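Local coordinates for protein putative ketosteroid isomerase (Parabacteroides distasonis ATCC 8503, PDB 3KE7) that is of unproven function but, as a SnoaL-like protein of the NTF2 clan, may act as a ketosteroid isomerase and holds a bicine molecule in its pocket, at residues V43-D47 and P48-T52; T62-G66 and M67-P71. All coordinates share one frame; numbering follows the deposited sequence.

Contact 1: residues V43-D47 and P48-T52; sequences VIYFD and PSLET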
# COMPACT_ATOMS: atom_id res chain seq x y z
N VAL B 43 4.34 3.86 11.60
CA VAL B 43 4.52 3.07 10.41
C VAL B 43 3.89 1.67 10.54
O VAL B 43 3.94 1.05 11.59
CB VAL B 43 6.03 2.98 10.07
CG1 VAL B 43 6.81 2.19 11.20
CG2 VAL B 43 6.26 2.36 8.70
N ILE B 44 3.32 1.21 9.45
CA ILE B 44 2.81 -0.13 9.29
C ILE B 44 3.64 -0.76 8.19
O ILE B 44 3.87 -0.18 7.15
CB ILE B 44 1.31 -0.11 8.88
CG1 ILE B 44 0.44 0.63 9.88
CG2 ILE B 44 0.79 -1.53 8.62
CD1 ILE B 44 0.41 0.07 11.20
N TYR B 45 4.03 -2.02 8.37
CA TYR B 45 4.92 -2.71 7.44
C TYR B 45 4.53 -4.17 7.22
O TYR B 45 4.19 -4.91 8.16
CB TYR B 45 6.35 -2.69 8.05
CG TYR B 45 7.42 -3.45 7.28
CD1 TYR B 45 7.55 -4.81 7.43
CD2 TYR B 45 8.37 -2.79 6.45
CE1 TYR B 45 8.49 -5.51 6.77
CE2 TYR B 45 9.33 -3.49 5.80
CZ TYR B 45 9.37 -4.88 5.94
OH TYR B 45 10.36 -5.60 5.28
N PHE B 46 4.54 -4.58 5.94
CA PHE B 46 4.37 -5.94 5.52
C PHE B 46 5.55 -6.39 4.66
O PHE B 46 6.07 -5.64 3.84
CB PHE B 46 3.18 -6.12 4.56
CG PHE B 46 1.82 -5.75 5.08
CD1 PHE B 46 0.99 -6.68 5.71
CD2 PHE B 46 1.29 -4.50 4.83
CE1 PHE B 46 -0.34 -6.37 6.05
CE2 PHE B 46 -0.06 -4.23 5.22
CZ PHE B 46 -0.83 -5.15 5.79
N ASP B 47 5.90 -7.67 4.79
CA ASP B 47 6.79 -8.31 3.83
C ASP B 47 6.46 -9.80 3.85
O ASP B 47 5.68 -10.24 4.66
CB ASP B 47 8.30 -8.01 4.01
CG ASP B 47 8.97 -8.73 5.16
OD1 ASP B 47 8.55 -9.84 5.58
OD2 ASP B 47 10.06 -8.23 5.60
N PRO B 48 7.01 -10.56 2.93
CA PRO B 48 6.60 -11.97 2.81
C PRO B 48 7.00 -12.88 3.91
O PRO B 48 6.59 -14.05 3.87
CB PRO B 48 7.27 -12.41 1.50
CG PRO B 48 7.43 -11.17 0.73
CD PRO B 48 7.80 -10.16 1.75
N SER B 49 7.77 -12.40 4.89
CA SER B 49 8.19 -13.29 5.97
C SER B 49 7.34 -13.15 7.22
O SER B 49 7.48 -13.93 8.14
CB SER B 49 9.63 -13.03 6.35
OG SER B 49 9.70 -11.87 7.12
N LEU B 50 6.43 -12.21 7.23
CA LEU B 50 5.67 -11.94 8.45
C LEU B 50 4.31 -12.61 8.48
O LEU B 50 3.55 -12.54 7.55
CB LEU B 50 5.48 -10.42 8.61
CG LEU B 50 6.72 -9.56 8.71
CD1 LEU B 50 6.36 -8.05 8.66
CD2 LEU B 50 7.48 -9.91 9.98
N GLU B 51 3.98 -13.17 9.64
CA GLU B 51 2.71 -13.77 9.82
C GLU B 51 1.59 -12.74 10.02
O GLU B 51 0.43 -13.02 9.72
CB GLU B 51 2.77 -14.69 11.03
CG GLU B 51 1.56 -15.47 11.29
CD GLU B 51 1.23 -16.45 10.19
OE1 GLU B 51 2.15 -17.10 9.68
OE2 GLU B 51 0.04 -16.60 9.89
N THR B 52 1.95 -11.58 10.56
CA THR B 52 1.01 -10.46 10.73
C THR B 52 1.79 -9.17 10.56
O THR B 52 3.03 -9.15 10.75
CB THR B 52 0.31 -10.57 12.11
OG1 THR B 52 -0.79 -9.69 12.12
CG2 THR B 52 1.28 -10.24 13.27
O HOH W 1 3.56 -12.13 4.80
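Asp-47 and Ser-49 meet in a type I beta turn, Asp-47 to Leu-50, that ends strand 43-46 of this SnoaL-like, NTF2-clan fold. The Asp-47 side chain also closes an Asx turn, with its carboxylate reaching forward to the backbone of the residue two places on. Its CB lies against the Pro-48 ring, 3.2 Å from CD. CG stands between the backbone N and the carbonyl carbon (chi1 76°), which swings the carboxylate over the turn. OD1 then accepts from Ser-49 N at 2.8 Å, on the anti side and 28° out of the carboxylate plane, and, in the conformer described of the two modelled for Ser-49, from Ser-49 OG on its syn lone pair. OD2 accepts from Tyr-45 OH at 2.7 Å, again on the anti side, and is hydrogen-bonded to a second hydroxyl, that of Tyr-63 on helix 57-65. In this conformer each oxygen takes two bonds, which should restrict rotation of the carboxylate. The main-chain closure of the turn, Leu-50 N to Asp-47 O, is weak by comparison at 3.3 Å.

Tyr-45 reaches this site because its CG is anti to the backbone N (chi1 176°). Leu-50 CD1 sits in plane at the edge of the same ring, 3.7 Å from Tyr-45 CD1, the two side chains crossing at about a right angle. Phe-46 stacks on His-126 of strand 120-129. One water also bridges the turn, donating to Asp-47 O and to Leu-50 O, each at 2.8 Å.

Contact 2: residues T62-G66 and M67-P71; sequences TYYKG and MQLPP. With BCN (bicine), chain F.
With CG turned away from the backbone N (chi1 -179°), Tyr-63 carries its ring to the Met-67 side chain, where CE2 meets CE; Met-67, a selenomethionine, keeps CG beside the backbone N and bends at chi3 (-67°), turning its methyl back toward helix 57-65. There CE sits over the centre of the Tyr-64 ring, 3.5 Å from the centroid and 3° off the normal, a nearly axial CH-pi contact. The same methyl approaches Tyr-63 obliquely, 3.5 Å from CE2, and SE lies 4.4 Å from the Tyr-63 centroid in a Met-aromatic contact. The selenoether end thus meets two successive tyrosines. The backbone keeps the base of this side chain in place as the helix gives way to the loop: Met-67 N donates to Tyr-64 O at 3.1 Å, from well above the carbonyl plane.

Leu-69 touches the Tyr-64 ring too, its CD1 3.3 Å from CE2 and the side chains about perpendicular. Its other methyl, CD2, faces bicine O4 at 3.7 Å, and Pro-71 CD comes within 3.3 Å of that same oxygen, so both residues line the ligand pocket. Replacing Tyr-64 by an alanine would probably strip the Met-67 methyl of its aromatic seat and leave Leu-69 CD1 without a partner on the helix, setting both side chains freer to turn. Phe-35 and Val-36 of helix 34-38 also touch the Tyr-64 ring. Polarisable selenium, methyls and aromatic carbon make up the side-chain contact, consistent with packing by dispersion and shape, added to one backbone hydrogen bond.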
# COMPACT_ATOMS: atom_id res chain seq x y z
N THR B 62 13.06 -3.15 15.77
CA THR B 62 13.43 -4.48 16.25
C THR B 62 13.59 -5.48 15.12
O THR B 62 14.54 -6.26 15.09
CB THR B 62 12.36 -4.96 17.26
OG1 THR B 62 12.35 -4.02 18.34
CG2 THR B 62 12.69 -6.38 17.78
N TYR B 63 12.67 -5.45 14.15
CA TYR B 63 12.75 -6.34 13.00
C TYR B 63 14.02 -6.05 12.15
O TYR B 63 14.79 -6.95 11.80
CB TYR B 63 11.49 -6.15 12.15
CG TYR B 63 11.42 -7.01 10.94
CD1 TYR B 63 11.42 -8.38 11.05
CD2 TYR B 63 11.32 -6.46 9.67
CE1 TYR B 63 11.34 -9.18 9.93
CE2 TYR B 63 11.19 -7.24 8.55
CZ TYR B 63 11.23 -8.61 8.70
OH TYR B 63 11.17 -9.47 7.59
N TYR B 64 14.24 -4.78 11.86
CA TYR B 64 15.37 -4.38 11.04
C TYR B 64 16.71 -4.62 11.70
O TYR B 64 17.72 -4.88 11.03
CB TYR B 64 15.24 -2.88 10.64
CG TYR B 64 14.61 -2.65 9.31
CD1 TYR B 64 13.26 -2.72 9.14
CD2 TYR B 64 15.39 -2.35 8.23
CE1 TYR B 64 12.68 -2.49 7.91
CE2 TYR B 64 14.84 -2.14 6.98
CZ TYR B 64 13.48 -2.20 6.82
OH TYR B 64 12.98 -2.00 5.53
N LYS B 65 16.74 -4.62 13.03
CA LYS B 65 17.98 -4.91 13.75
C LYS B 65 18.48 -6.32 13.44
O LYS B 65 19.67 -6.57 13.56
CB LYS B 65 17.77 -4.79 15.25
CG LYS B 65 17.73 -3.35 15.74
CD LYS B 65 17.26 -3.21 17.22
CE LYS B 65 18.02 -4.07 18.17
NZ LYS B 65 19.43 -3.57 18.42
N GLY B 66 17.59 -7.21 13.02
CA GLY B 66 17.97 -8.59 12.73
C GLY B 66 18.27 -8.85 11.28
O GLY B 66 18.66 -9.96 10.93
N MSE B 67 18.08 -7.86 10.41
CA MSE B 67 18.29 -8.05 8.99
C MSE B 67 19.61 -7.55 8.51
O MSE B 67 20.12 -6.54 8.96
CB MSE B 67 17.18 -7.36 8.18
CG MSE B 67 15.86 -8.12 8.22
SE MSE B 67 14.60 -7.61 6.88
CE MSE B 67 14.30 -5.89 7.54
N GLN B 68 20.18 -8.24 7.56
CA GLN B 68 21.41 -7.81 6.95
C GLN B 68 21.05 -7.10 5.67
O GLN B 68 20.47 -7.67 4.77
CB GLN B 68 22.35 -8.96 6.67
CG GLN B 68 23.72 -8.50 6.19
CD GLN B 68 24.72 -9.59 6.03
OE1 GLN B 68 24.37 -10.79 5.96
NE2 GLN B 68 25.98 -9.20 5.91
N LEU B 69 21.38 -5.83 5.62
CA LEU B 69 20.93 -5.00 4.49
C LEU B 69 22.07 -4.08 4.12
O LEU B 69 22.92 -3.76 4.96
CB LEU B 69 19.68 -4.17 4.86
CG LEU B 69 18.42 -4.92 5.29
CD1 LEU B 69 17.39 -3.90 5.84
CD2 LEU B 69 17.81 -5.74 4.20
N PRO B 70 22.11 -3.64 2.86
CA PRO B 70 21.20 -3.94 1.80
C PRO B 70 21.42 -5.38 1.36
O PRO B 70 22.52 -5.95 1.61
CB PRO B 70 21.57 -2.93 0.69
CG PRO B 70 22.99 -2.57 0.95
CD PRO B 70 23.20 -2.73 2.43
N PRO B 71 20.40 -5.99 0.74
CA PRO B 71 20.51 -7.36 0.25
C PRO B 71 21.18 -7.44 -1.11
O PRO B 71 21.64 -8.50 -1.48
CB PRO B 71 19.05 -7.82 0.17
CG PRO B 71 18.31 -6.57 -0.15
CD PRO B 71 19.03 -5.47 0.60
N1 BCN F . 13.90 -5.51 0.84
C1 BCN F . 13.45 -6.39 1.92
C2 BCN F . 14.27 -7.69 1.93
O21 BCN F . 13.91 -8.65 2.65
O22 BCN F . 15.29 -7.76 1.21
C3 BCN F . 13.79 -4.09 1.23
C4 BCN F . 15.00 -3.68 2.07
O4 BCN F . 16.16 -4.11 1.34
C5 BCN F . 13.06 -5.76 -0.32
C6 BCN F . 13.75 -5.30 -1.57
O6 BCN F . 15.12 -5.80 -1.60

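In the fold
Contact 1 is largely buried, at the end of strand 43-46, whereas contact 2 is a surface contact where helix 57-65 runs into the loop before strand 74-85. They lie about 13 Å apart between centres and follow one another along the chain. Tyr-63 joins them: its hydroxyl probably bonds into the turn, while its ring packs on Tyr-45 and Leu-50. The chemistry changes with place. Polar bonds around a carboxylate fix the turn in contact 1; methyl, selenium and aromatic packing fastens the loop in contact 2. Both approach the bicine pocket, Leu-69 and Pro-71 of 67-71 lining it and the side chain of Tyr-45 about 5 Å from the bicine.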